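Biofilm-associated surface protein (PDB 7C7U) probably serves in staphylococcal surface adhesion and biofilm formation as a calcium-binding, cell wall-anchored protein that modulates functional amyloid formation. Local coordinates at residues K333-I338 / G394-Y399; N337-D342 / Q358-T363; E348-R353 / V424-T429; G227-D232 / L329-S334; T180-G185 / S216-E221. One frame throughout, in Å; residues are numbered along the deposited sequence.

Contact 1. Residues K333-I338 / G394-Y399; sequences KSVNNI and GLLDRY. With CA (calcium ion), chain D.
V335 opens the contact by laying both of its methyls against one branch of L396, CG2 coming to 3.7 Å from L396 CD1, with the two side chains roughly perpendicular. Just before it, S334 forms an ST turn, its OG accepting from the backbone N of N336 at 3.2 Å. Most of the work falls to N336. Its CG stands beside the backbone N (chi1 -72°), and the amide reaches across to the other segment, where its two ends have different jobs. OD1 accepts from the backbone N of L396 at 2.8 Å. This bond is nearly straight at hydrogen, although the donor sits above the carbonyl plane. The ND2 group lies over the centre of the Y399 ring, 3.3 Å above its plane, and the amide stands steeply to the ring, its plane 76° from the ring plane. The segment that receives it is an EF-hand-like calcium loop: L395 O binds calcium at 2.3 Å, alongside D389, D391, D393 and E400, and a water that donates to D397 OD1 occupies a further site on the metal. L396, at the N-cap position, is the residue after the carbonyl ligand, so the N336 bond holds the loop right next to the metal ligand. L395 CD2 reaches back to 3.5 Å from N336 ND2, while G394 O rests 3.3 Å from N336 CB.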
# COMPACT_ATOMS: atom_id res chain seq x y z
N LYS A 333 -9.08 -4.32 16.24
CA LYS A 333 -9.72 -3.22 15.54
C LYS A 333 -8.96 -3.02 14.24
O LYS A 333 -7.91 -3.63 14.02
CB LYS A 333 -9.72 -1.93 16.37
CG LYS A 333 -8.33 -1.31 16.58
CD LYS A 333 -8.36 -0.21 17.64
CE LYS A 333 -8.74 -0.76 19.01
NZ LYS A 333 -7.55 -0.84 19.93
N SER A 334 -9.51 -2.17 13.37
CA SER A 334 -8.93 -1.97 12.05
C SER A 334 -7.46 -1.56 12.12
O SER A 334 -7.06 -0.75 12.96
CB SER A 334 -9.70 -0.90 11.28
OG SER A 334 -9.05 -0.62 10.04
N VAL A 335 -6.66 -2.11 11.20
CA VAL A 335 -5.24 -1.78 11.12
C VAL A 335 -5.04 -0.29 10.85
O VAL A 335 -3.98 0.26 11.17
CB VAL A 335 -4.54 -2.65 10.05
CG1 VAL A 335 -4.86 -2.18 8.65
CG2 VAL A 335 -3.00 -2.70 10.30
N ASN A 336 -6.04 0.38 10.28
CA ASN A 336 -5.96 1.80 10.01
C ASN A 336 -6.01 2.65 11.28
O ASN A 336 -5.79 3.86 11.20
CB ASN A 336 -7.09 2.21 9.05
CG ASN A 336 -6.87 1.70 7.64
OD1 ASN A 336 -5.74 1.68 7.16
ND2 ASN A 336 -7.94 1.28 6.97
N ASN A 337 -6.30 2.04 12.43
CA ASN A 337 -6.36 2.76 13.70
C ASN A 337 -5.01 2.92 14.38
O ASN A 337 -4.94 3.57 15.43
CB ASN A 337 -7.30 2.04 14.68
CG ASN A 337 -8.74 2.08 14.24
OD1 ASN A 337 -9.41 1.05 14.16
ND2 ASN A 337 -9.23 3.28 13.94
N ILE A 338 -3.94 2.35 13.84
CA ILE A 338 -2.66 2.37 14.56
C ILE A 338 -1.93 3.69 14.34
O ILE A 338 -1.53 4.36 15.29
CB ILE A 338 -1.78 1.18 14.15
CG1 ILE A 338 -2.49 -0.15 14.43
CG2 ILE A 338 -0.45 1.26 14.89
CD1 ILE A 338 -1.81 -1.37 13.76
N GLY A 394 -5.57 8.58 6.70
CA GLY A 394 -6.06 7.59 7.65
C GLY A 394 -6.08 6.16 7.15
O GLY A 394 -6.26 5.25 7.96
N LEU A 395 -5.91 5.93 5.85
CA LEU A 395 -5.88 4.58 5.28
C LEU A 395 -4.45 4.20 4.92
O LEU A 395 -3.84 4.85 4.06
CB LEU A 395 -6.74 4.50 4.02
CG LEU A 395 -8.21 4.88 4.13
CD1 LEU A 395 -8.90 4.63 2.78
CD2 LEU A 395 -8.91 4.11 5.24
N LEU A 396 -3.95 3.12 5.52
CA LEU A 396 -2.58 2.69 5.23
C LEU A 396 -2.39 2.50 3.73
O LEU A 396 -3.31 2.11 3.02
CB LEU A 396 -2.26 1.37 5.95
CG LEU A 396 -2.20 1.42 7.48
CD1 LEU A 396 -1.87 0.05 8.08
CD2 LEU A 396 -1.16 2.47 7.91
N ASP A 397 -1.16 2.77 3.26
CA ASP A 397 -0.78 2.48 1.88
C ASP A 397 -1.30 1.12 1.42
O ASP A 397 -2.00 1.02 0.41
CB ASP A 397 0.74 2.48 1.73
CG ASP A 397 1.34 3.87 1.69
OD1 ASP A 397 0.76 4.80 2.27
OD2 ASP A 397 2.42 4.01 1.09
N ARG A 398 -0.94 0.07 2.16
CA ARG A 398 -1.30 -1.27 1.71
C ARG A 398 -2.79 -1.52 1.79
O ARG A 398 -3.33 -2.28 0.99
CB ARG A 398 -0.53 -2.34 2.50
CG ARG A 398 -1.01 -2.57 3.90
CD ARG A 398 -0.03 -3.48 4.63
NE ARG A 398 1.22 -2.77 4.90
CZ ARG A 398 2.39 -3.35 5.15
NH1 ARG A 398 2.51 -4.68 5.17
NH2 ARG A 398 3.44 -2.60 5.37
N TYR A 399 -3.48 -0.88 2.74
CA TYR A 399 -4.94 -0.97 2.75
C TYR A 399 -5.53 -0.34 1.50
O TYR A 399 -6.42 -0.92 0.87
CB TYR A 399 -5.51 -0.31 4.00
CG TYR A 399 -7.01 -0.43 4.14
CD1 TYR A 399 -7.87 0.48 3.52
CD2 TYR A 399 -7.57 -1.45 4.90
CE1 TYR A 399 -9.23 0.38 3.66
CE2 TYR A 399 -8.95 -1.57 5.03
CZ TYR A 399 -9.77 -0.64 4.42
OH TYR A 399 -11.15 -0.73 4.53
CA CA D . -3.44 6.81 2.89
O HOH W 1 -1.39 6.04 1.54

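Contact 2. Residues N337-D342 / Q358-T363; sequences NILTKD and QKEDFT
I338 and L339 press against the start of strand 359-369, an inner strand of a four-stranded antiparallel sheet, from a type I beta turn that spans I338 to K341 and is closed by K341 N donating to I338 O. I338 reaches F362 and the tip of E360, L339 the residues from Q358 to E360. I338 puts CG2 anti to its backbone N and CG1 beside it (chi1 -58°), which leaves the CG2 methyl facing the strand; it touches the far end of the F362 ring, with 3.5 Å between I338 CG2 and F362 CZ. The F362 ring meets the methyl obliquely. L339 divides its branches along the strand. CD1 packs on E360 CB at 3.8 Å, and CD2 lies 4.0 Å from K359 CA, so that this leucine covers backbone as well as side chain; L387 of the adjoining strand 381-388 flanks it. L339 and E360 run past each other in opposite directions. E360 carries an extended chain, its CG anti to the backbone N (chi1 -159°), and this brings the carboxylate alongside the turn, near I338. K357 approaches the same carboxylate in a long, weak ion pair. K359 and D361 have their CB atoms turned away from the turn and form a salt bridge with each other, K359 NZ to D361 OD2 at 3.1 Å. A single water spans the polar side of the contact, donating to I338 O and to E360 OE1 at 2.8 Å each.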
# COMPACT_ATOMS: atom_id res chain seq x y z
N ASN A 337 -6.30 2.04 12.43
CA ASN A 337 -6.36 2.76 13.70
C ASN A 337 -5.01 2.92 14.38
O ASN A 337 -4.94 3.57 15.43
CB ASN A 337 -7.30 2.04 14.68
CG ASN A 337 -8.74 2.08 14.24
OD1 ASN A 337 -9.41 1.05 14.16
ND2 ASN A 337 -9.23 3.28 13.94
N ILE A 338 -3.94 2.35 13.84
CA ILE A 338 -2.66 2.37 14.56
C ILE A 338 -1.93 3.69 14.34
O ILE A 338 -1.53 4.36 15.29
CB ILE A 338 -1.78 1.18 14.15
CG1 ILE A 338 -2.49 -0.15 14.43
CG2 ILE A 338 -0.45 1.26 14.89
CD1 ILE A 338 -1.81 -1.37 13.76
N LEU A 339 -1.75 4.08 13.08
CA LEU A 339 -1.09 5.35 12.82
C LEU A 339 -1.98 6.54 13.17
O LEU A 339 -1.47 7.64 13.37
CB LEU A 339 -0.64 5.45 11.36
CG LEU A 339 0.73 4.85 11.00
CD1 LEU A 339 0.92 3.40 11.44
CD2 LEU A 339 0.96 5.01 9.49
N THR A 340 -3.29 6.33 13.27
CA THR A 340 -4.18 7.39 13.71
C THR A 340 -4.33 7.41 15.23
O THR A 340 -5.24 8.06 15.73
CB THR A 340 -5.57 7.22 13.06
OG1 THR A 340 -6.17 6.01 13.52
CG2 THR A 340 -5.46 7.19 11.55
N LYS A 341 -3.48 6.71 15.97
CA LYS A 341 -3.54 6.85 17.42
C LYS A 341 -3.29 8.32 17.74
O LYS A 341 -2.53 9.00 17.05
CB LYS A 341 -2.52 5.96 18.12
CG LYS A 341 -2.65 5.98 19.64
CD LYS A 341 -1.45 5.36 20.34
CE LYS A 341 -0.31 6.36 20.46
NZ LYS A 341 0.63 6.00 21.56
N ASP A 342 -3.97 8.83 18.77
CA ASP A 342 -3.87 10.24 19.14
C ASP A 342 -4.34 11.18 18.04
O ASP A 342 -3.98 12.36 18.03
CB ASP A 342 -2.44 10.65 19.52
CG ASP A 342 -1.87 9.83 20.64
OD1 ASP A 342 -0.67 9.51 20.55
OD2 ASP A 342 -2.62 9.47 21.58
N GLN A 358 2.39 9.80 9.49
CA GLN A 358 2.62 9.38 8.11
C GLN A 358 3.34 8.03 8.02
O GLN A 358 3.21 7.32 7.02
CB GLN A 358 3.45 10.44 7.37
CG GLN A 358 3.50 10.23 5.85
CD GLN A 358 4.40 11.24 5.17
OE1 GLN A 358 5.26 11.83 5.82
NE2 GLN A 358 4.23 11.42 3.86
N LYS A 359 4.14 7.66 9.02
CA LYS A 359 4.68 6.31 8.99
C LYS A 359 4.96 5.84 10.40
O LYS A 359 5.01 6.63 11.35
CB LYS A 359 5.94 6.19 8.12
CG LYS A 359 7.12 7.05 8.52
CD LYS A 359 8.30 6.78 7.60
CE LYS A 359 9.56 6.42 8.40
NZ LYS A 359 9.71 4.95 8.72
N GLU A 360 5.12 4.52 10.53
CA GLU A 360 5.54 3.94 11.80
C GLU A 360 6.11 2.55 11.53
O GLU A 360 5.48 1.74 10.86
CB GLU A 360 4.39 3.86 12.81
CG GLU A 360 4.93 3.75 14.24
CD GLU A 360 3.85 3.78 15.32
OE1 GLU A 360 2.66 3.97 15.00
OE2 GLU A 360 4.19 3.61 16.50
N ASP A 361 7.29 2.30 12.08
CA ASP A 361 7.94 0.99 12.00
C ASP A 361 7.73 0.21 13.28
O ASP A 361 7.87 0.77 14.38
CB ASP A 361 9.43 1.15 11.75
CG ASP A 361 9.74 1.69 10.39
OD1 ASP A 361 9.01 1.33 9.44
OD2 ASP A 361 10.69 2.49 10.27
N PHE A 362 7.44 -1.09 13.15
CA PHE A 362 7.39 -1.99 14.29
C PHE A 362 8.38 -3.12 14.07
O PHE A 362 8.51 -3.61 12.95
CB PHE A 362 5.99 -2.54 14.53
CG PHE A 362 4.92 -1.46 14.61
CD1 PHE A 362 4.35 -0.96 13.46
CD2 PHE A 362 4.56 -0.93 15.83
CE1 PHE A 362 3.38 0.06 13.52
CE2 PHE A 362 3.60 0.09 15.90
CZ PHE A 362 3.02 0.57 14.74
N THR A 363 9.08 -3.51 15.12
CA THR A 363 10.13 -4.51 14.99
C THR A 363 9.82 -5.72 15.84
O THR A 363 9.08 -5.64 16.83
CB THR A 363 11.50 -3.91 15.36
OG1 THR A 363 11.41 -3.27 16.62
CG2 THR A 363 11.92 -2.89 14.31
O HOH W 2 0.71 4.09 17.01

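Contact 3. Residues E348-R353 / V424-T429; sequences EGNLIR and VVNYKT
N426 and Y427, adjacent on the last turn of helix 420-427, take hold of N350 from two directions. N426 ND2 is the shared donor: it gives 2.9 Å bonds to both N350 OD1 and E348 O. Both acceptors lie close to its amide plane, but only E348 O receives the donor in its own carbonyl plane; at N350 the donor stands well above that plane, the two amides being almost perpendicular (82°). The other end of the N350 amide donates from ND2 to Y427 OH at 3.0 Å, with the hydroxyl near the amide plane, so the asparagine is fixed at both ends and its rotation is set. A water donates to N426 OD1 at 3.1 Å and makes a weak bond to E348 O. N426 reaches out because its CG is anti to the backbone N (chi1 -163°). Further out, D346 accepts from the backbone N of N350 and D422 from that of L351, while K418 makes a cation-pi contact with the Y427 ring. K418 and E423 are calcium ligands, and helix 420-427 begins within the second EF-hand-like loop, D412 to E423, and carries its last ligand.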
# COMPACT_ATOMS: atom_id res chain seq x y z
N GLU A 348 -17.37 17.71 12.34
CA GLU A 348 -18.09 16.72 11.55
C GLU A 348 -17.49 15.32 11.63
O GLU A 348 -17.84 14.47 10.79
CB GLU A 348 -18.14 17.16 10.08
CG GLU A 348 -18.49 18.61 9.88
CD GLU A 348 -17.69 19.21 8.75
OE1 GLU A 348 -17.81 20.42 8.50
OE2 GLU A 348 -16.93 18.45 8.12
N GLY A 349 -16.63 15.05 12.61
CA GLY A 349 -16.04 13.73 12.75
C GLY A 349 -15.01 13.35 11.71
O GLY A 349 -14.69 12.17 11.57
N ASN A 350 -14.48 14.32 10.97
CA ASN A 350 -13.47 14.04 9.96
C ASN A 350 -12.06 14.17 10.52
O ASN A 350 -11.78 15.03 11.36
CB ASN A 350 -13.66 14.96 8.76
CG ASN A 350 -14.89 14.62 7.98
OD1 ASN A 350 -15.25 13.45 7.86
ND2 ASN A 350 -15.57 15.64 7.45
N LEU A 351 -11.18 13.28 10.06
CA LEU A 351 -9.80 13.28 10.51
C LEU A 351 -9.09 14.59 10.20
O LEU A 351 -9.10 15.07 9.07
CB LEU A 351 -9.05 12.11 9.86
CG LEU A 351 -7.53 12.21 9.89
CD1 LEU A 351 -7.05 12.01 11.31
CD2 LEU A 351 -6.92 11.17 8.93
N ILE A 352 -8.46 15.17 11.22
CA ILE A 352 -7.53 16.28 11.02
C ILE A 352 -6.19 15.67 10.63
O ILE A 352 -5.47 15.13 11.47
CB ILE A 352 -7.42 17.16 12.27
CG1 ILE A 352 -8.79 17.77 12.60
CG2 ILE A 352 -6.34 18.25 12.07
CD1 ILE A 352 -8.86 18.42 13.99
N ARG A 353 -5.85 15.78 9.34
CA ARG A 353 -4.73 15.02 8.76
C ARG A 353 -3.41 15.34 9.44
O ARG A 353 -2.52 14.48 9.54
CB ARG A 353 -4.67 15.35 7.27
CG ARG A 353 -5.96 14.99 6.54
CD ARG A 353 -5.87 15.22 5.05
NE ARG A 353 -4.60 14.82 4.47
CZ ARG A 353 -3.74 15.66 3.91
NH1 ARG A 353 -3.99 16.95 3.85
NH2 ARG A 353 -2.62 15.19 3.38
N VAL A 424 -14.52 6.32 3.58
CA VAL A 424 -14.72 4.91 3.92
C VAL A 424 -15.35 4.79 5.30
O VAL A 424 -16.27 3.98 5.51
CB VAL A 424 -13.39 4.14 3.84
CG1 VAL A 424 -13.51 2.79 4.55
CG2 VAL A 424 -12.98 3.95 2.40
N VAL A 425 -14.91 5.61 6.24
CA VAL A 425 -15.25 5.44 7.65
C VAL A 425 -16.42 6.32 8.08
O VAL A 425 -17.32 5.87 8.78
CB VAL A 425 -14.00 5.73 8.52
CG1 VAL A 425 -14.36 5.69 9.99
CG2 VAL A 425 -12.92 4.71 8.22
N ASN A 426 -16.41 7.59 7.68
CA ASN A 426 -17.39 8.52 8.23
C ASN A 426 -18.63 8.61 7.35
O ASN A 426 -19.74 8.32 7.80
CB ASN A 426 -16.76 9.91 8.44
CG ASN A 426 -17.57 10.80 9.38
OD1 ASN A 426 -18.33 10.32 10.22
ND2 ASN A 426 -17.41 12.10 9.23
N TYR A 427 -18.45 8.97 6.08
CA TYR A 427 -19.60 9.13 5.19
C TYR A 427 -20.15 7.81 4.70
O TYR A 427 -21.32 7.76 4.30
CB TYR A 427 -19.21 9.99 3.98
CG TYR A 427 -18.81 11.40 4.35
CD1 TYR A 427 -19.77 12.42 4.42
CD2 TYR A 427 -17.49 11.71 4.65
CE1 TYR A 427 -19.41 13.71 4.77
CE2 TYR A 427 -17.12 13.00 4.99
CZ TYR A 427 -18.08 13.99 5.05
OH TYR A 427 -17.71 15.28 5.39
N LYS A 428 -19.33 6.76 4.72
CA LYS A 428 -19.67 5.46 4.14
C LYS A 428 -20.07 5.62 2.68
O LYS A 428 -21.04 5.04 2.20
CB LYS A 428 -20.75 4.76 4.96
CG LYS A 428 -20.46 4.87 6.45
CD LYS A 428 -20.43 3.52 7.13
CE LYS A 428 -20.16 3.71 8.62
NZ LYS A 428 -20.55 2.52 9.42
N THR A 429 -19.31 6.47 1.99
CA THR A 429 -19.45 6.68 0.56
C THR A 429 -18.18 6.22 -0.13
O THR A 429 -17.11 6.17 0.48
CB THR A 429 -19.69 8.16 0.21
OG1 THR A 429 -18.77 8.99 0.95
CG2 THR A 429 -21.12 8.56 0.54
O HOH W 3 -19.50 11.99 12.60

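Contact 4. Residues G227-D232 / L329-S334; sequences GGILID and LKLNKS
L329 projects a knob of methyls into the hollow between I229 and I231. Its CD1 branch rests 3.8 Å from I229 CB, and its CG is met by the end of I231, whose CD1 reaches to 3.6 Å; the three residues thus form one continuous apolar patch, the side chains meeting at a slant. CG of L329 lies beside its backbone N (chi1 -40°), which carries the isobutyl group over the neighbouring strand. F364 of strand 359-369, in the neighbouring four-stranded sheet, packs on both I231 and L329. The strands, 228-237 beside 323-331, are adjacent inner strands of a five-stranded antiparallel sheet, with their short axes 4.7 Å apart and 167° between their directions. I229 and L329 form a hydrogen-bonded pair, joined in both directions by 2.8 Å bonds, from I229 N to L329 O and from L329 N to I229 O. G228 and K330 make the following non-hydrogen-bonded pair. Having no side chain, G228 leaves the face of K330 low here and lets L329 O come within 3.1 Å of its CA; K330 itself extends on that face beside V223 and Y285. On the face of L329, L331 packs along the G227 backbone, its CB 3.5 Å from G227 O and its CG leaning over G228 CA. One more backbone bond, L331 N to G227 O at 3.1 Å, extends the pairing to where the chains begin to part, and a water lies near both G227 O and L331 O.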
# COMPACT_ATOMS: atom_id res chain seq x y z
N GLY A 227 -8.54 -8.41 10.73
CA GLY A 227 -7.26 -8.59 10.09
C GLY A 227 -6.20 -8.99 11.10
O GLY A 227 -6.44 -9.11 12.30
N GLY A 228 -4.99 -9.21 10.58
CA GLY A 228 -3.92 -9.61 11.48
C GLY A 228 -2.55 -9.30 10.91
O GLY A 228 -2.40 -8.88 9.76
N ILE A 229 -1.55 -9.46 11.77
CA ILE A 229 -0.16 -9.28 11.40
C ILE A 229 0.48 -10.66 11.45
O ILE A 229 0.33 -11.38 12.44
CB ILE A 229 0.55 -8.28 12.33
CG1 ILE A 229 -0.14 -6.90 12.29
CG2 ILE A 229 2.03 -8.13 11.94
CD1 ILE A 229 -0.05 -6.26 10.94
N LEU A 230 1.14 -11.05 10.36
CA LEU A 230 1.85 -12.32 10.29
C LEU A 230 3.34 -12.06 10.40
O LEU A 230 3.89 -11.27 9.63
CB LEU A 230 1.56 -13.06 8.98
CG LEU A 230 0.10 -13.28 8.58
CD1 LEU A 230 0.05 -14.04 7.28
CD2 LEU A 230 -0.65 -14.03 9.67
N ILE A 231 4.00 -12.73 11.33
CA ILE A 231 5.43 -12.56 11.56
C ILE A 231 6.06 -13.91 11.25
O ILE A 231 5.92 -14.84 12.05
CB ILE A 231 5.72 -12.12 12.99
CG1 ILE A 231 5.00 -10.78 13.26
CG2 ILE A 231 7.25 -11.97 13.23
CD1 ILE A 231 4.54 -10.69 14.67
N ASP A 232 6.66 -14.05 10.06
CA ASP A 232 7.16 -15.34 9.59
C ASP A 232 8.67 -15.38 9.67
O ASP A 232 9.35 -14.61 8.97
CB ASP A 232 6.74 -15.62 8.14
CG ASP A 232 5.23 -15.73 7.96
OD1 ASP A 232 4.53 -16.13 8.91
OD2 ASP A 232 4.76 -15.43 6.85
N LEU A 329 -0.58 -12.29 14.94
CA LEU A 329 -1.14 -11.30 15.85
C LEU A 329 -2.53 -10.95 15.31
O LEU A 329 -2.64 -10.37 14.23
CB LEU A 329 -0.27 -10.05 15.91
CG LEU A 329 1.24 -10.17 15.93
CD1 LEU A 329 1.79 -8.76 15.90
CD2 LEU A 329 1.71 -10.95 17.17
N LYS A 330 -3.57 -11.31 16.06
CA LYS A 330 -4.94 -11.00 15.68
C LYS A 330 -5.28 -9.60 16.17
O LYS A 330 -5.23 -9.32 17.38
CB LYS A 330 -5.89 -12.04 16.27
CG LYS A 330 -5.88 -13.36 15.54
CD LYS A 330 -7.09 -14.23 15.89
CE LYS A 330 -7.13 -15.48 15.01
NZ LYS A 330 -8.23 -16.43 15.35
N LEU A 331 -5.61 -8.70 15.25
CA LEU A 331 -5.97 -7.34 15.63
C LEU A 331 -7.33 -7.30 16.32
O LEU A 331 -8.21 -8.13 16.06
CB LEU A 331 -5.98 -6.42 14.42
CG LEU A 331 -4.63 -6.25 13.75
CD1 LEU A 331 -4.74 -5.43 12.48
CD2 LEU A 331 -3.60 -5.65 14.72
N ASN A 332 -7.51 -6.32 17.20
CA ASN A 332 -8.78 -6.12 17.88
C ASN A 332 -9.57 -4.95 17.30
O ASN A 332 -10.65 -4.64 17.82
CB ASN A 332 -8.56 -5.92 19.39
CG ASN A 332 -7.68 -4.72 19.73
OD1 ASN A 332 -7.54 -3.79 18.93
ND2 ASN A 332 -7.08 -4.73 20.92
N LYS A 333 -9.08 -4.32 16.24
CA LYS A 333 -9.72 -3.22 15.54
C LYS A 333 -8.96 -3.02 14.24
O LYS A 333 -7.91 -3.63 14.02
CB LYS A 333 -9.72 -1.93 16.37
CG LYS A 333 -8.33 -1.31 16.58
CD LYS A 333 -8.36 -0.21 17.64
CE LYS A 333 -8.74 -0.76 19.01
NZ LYS A 333 -7.55 -0.84 19.93
N SER A 334 -9.51 -2.17 13.37
CA SER A 334 -8.93 -1.97 12.05
C SER A 334 -7.46 -1.56 12.12
O SER A 334 -7.06 -0.75 12.96
CB SER A 334 -9.70 -0.90 11.28
OG SER A 334 -9.05 -0.62 10.04
O HOH W 4 -8.73 -9.69 13.77

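Contact 5. Residues T180-G185 / S216-E221; sequences TSESSG and SATYNE
S216 and E182 make the close part of this contact. The CB of S216 sits 3.5 Å from E182 O, and the small S216 side chain lies between the two backbones here, S216 CB being 4.3 Å from S183 CA. S184 adds its hydroxyl from the next position, its OG 4.1 Å from S216 CA; a chi1 of 59° places this oxygen between the backbone N and the carbonyl carbon, and T384 gives it a hydrogen bond from its backbone N. S183 points its CB the other way and bonds through OG to S214. Beyond S216 the segments draw apart and water takes over. E182 holds its CG anti to the backbone N (chi1 -175°) and stays extended, so the E182 side chain runs past that of T218 in the opposite direction, with OE1 no closer than 4.0 Å to T218 CG2. One water accepts from A217 N at 3.0 Å, lies 2.8 Å from E182 OE2 and touches S184 OG as well. A second donates to A217 O over a short distance and only weakly to E182 OE2. Y26 OH is hydrogen-bonded to E182 OE1, and Q166 makes a weak bond to OE2. The loose side is thus a watered seam within largely buried surroundings. The strands here cross steeply, at 109° and 6.0 Å between short axes: an outermost strand, 210-220, of the five-stranded antiparallel sheet meets strand 183-187 of the large mixed sheet, a junction between two beta-sheets.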
# COMPACT_ATOMS: atom_id res chain seq x y z
N THR A 180 6.71 -13.59 -1.98
CA THR A 180 7.39 -14.65 -1.24
C THR A 180 8.88 -14.38 -1.07
O THR A 180 9.53 -15.11 -0.31
CB THR A 180 7.19 -15.99 -1.94
OG1 THR A 180 7.52 -15.86 -3.33
CG2 THR A 180 5.74 -16.43 -1.83
N SER A 181 9.43 -13.36 -1.72
CA SER A 181 10.86 -13.08 -1.62
C SER A 181 11.21 -12.17 -0.45
O SER A 181 12.40 -12.06 -0.12
CB SER A 181 11.35 -12.43 -2.91
OG SER A 181 10.93 -11.09 -2.98
N GLU A 182 10.22 -11.55 0.17
CA GLU A 182 10.45 -10.41 1.05
C GLU A 182 10.99 -10.83 2.40
O GLU A 182 10.50 -11.77 3.04
CB GLU A 182 9.15 -9.62 1.23
CG GLU A 182 9.33 -8.34 2.02
CD GLU A 182 8.08 -7.94 2.78
OE1 GLU A 182 6.96 -8.24 2.30
OE2 GLU A 182 8.22 -7.32 3.86
N SER A 183 12.00 -10.11 2.86
CA SER A 183 12.52 -10.30 4.19
C SER A 183 12.92 -8.95 4.74
O SER A 183 13.22 -8.03 3.98
CB SER A 183 13.73 -11.23 4.17
OG SER A 183 13.92 -11.84 5.42
N SER A 184 12.93 -8.82 6.06
CA SER A 184 13.27 -7.55 6.69
C SER A 184 14.02 -7.84 7.98
O SER A 184 14.37 -8.99 8.27
CB SER A 184 12.03 -6.68 6.91
OG SER A 184 11.05 -7.31 7.75
N GLY A 185 14.26 -6.79 8.77
CA GLY A 185 14.96 -6.90 10.04
C GLY A 185 15.55 -5.56 10.46
O GLY A 185 15.15 -4.50 9.97
N SER A 216 9.94 -11.86 8.24
CA SER A 216 9.13 -10.93 7.48
C SER A 216 7.86 -10.68 8.27
O SER A 216 7.37 -11.59 8.95
CB SER A 216 8.81 -11.46 6.08
OG SER A 216 7.97 -12.60 6.14
N ALA A 217 7.35 -9.46 8.22
CA ALA A 217 6.14 -9.08 8.94
C ALA A 217 5.21 -8.44 7.93
O ALA A 217 5.62 -7.53 7.20
CB ALA A 217 6.44 -8.12 10.10
N THR A 218 3.98 -8.94 7.84
CA THR A 218 3.03 -8.49 6.84
C THR A 218 1.66 -8.31 7.46
O THR A 218 1.39 -8.78 8.57
CB THR A 218 2.93 -9.48 5.66
OG1 THR A 218 2.64 -10.79 6.16
CG2 THR A 218 4.21 -9.52 4.84
N TYR A 219 0.76 -7.66 6.73
CA TYR A 219 -0.63 -7.51 7.13
C TYR A 219 -1.50 -8.45 6.29
O TYR A 219 -1.31 -8.56 5.08
CB TYR A 219 -1.09 -6.06 6.96
CG TYR A 219 -2.58 -5.88 7.07
CD1 TYR A 219 -3.23 -6.05 8.30
CD2 TYR A 219 -3.34 -5.55 5.96
CE1 TYR A 219 -4.59 -5.89 8.40
CE2 TYR A 219 -4.71 -5.40 6.05
CZ TYR A 219 -5.32 -5.57 7.27
OH TYR A 219 -6.68 -5.41 7.37
N ASN A 220 -2.43 -9.13 6.95
CA ASN A 220 -3.37 -10.01 6.25
C ASN A 220 -4.79 -9.70 6.73
O ASN A 220 -5.14 -9.96 7.88
CB ASN A 220 -3.02 -11.49 6.45
CG ASN A 220 -3.85 -12.42 5.57
OD1 ASN A 220 -5.08 -12.35 5.58
ND2 ASN A 220 -3.19 -13.29 4.81
N GLU A 221 -5.62 -9.19 5.81
CA GLU A 221 -6.97 -8.78 6.16
C GLU A 221 -7.87 -9.96 6.51
O GLU A 221 -8.90 -9.76 7.16
CB GLU A 221 -7.59 -8.01 5.00
CG GLU A 221 -7.73 -8.83 3.72
CD GLU A 221 -6.53 -8.71 2.79
OE1 GLU A 221 -5.37 -8.56 3.28
OE2 GLU A 221 -6.73 -8.76 1.56
O HOH W 5 8.92 -7.52 6.54
O HOH W 6 5.26 -6.02 5.19

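How the contacts relate
Contacts 1, 4 and 5 are buried, contact 2 partly so, and contact 3 lies at the surface. Contacts 4 and 5 both reach the five-stranded sheet, through its adjacent strands 228-237 and 210-220, and contact 5 joins it to the mixed sheet; one is apolar with regular backbone bonding, the other bridged by water between a glutamate, a serine and strand backbone. Contact 4 leads through K333 and S334 into contact 1, which shares N337 and I338 with contact 2. V335 and R398 of contact 1 also pack on Y219. Contacts 1 and 3 tie the long chain between strands 323-331 and 359-369 to successive calcium-loop helices using asparagine amides, whereas contact 2 folds that chain onto its next strand by apolar packing.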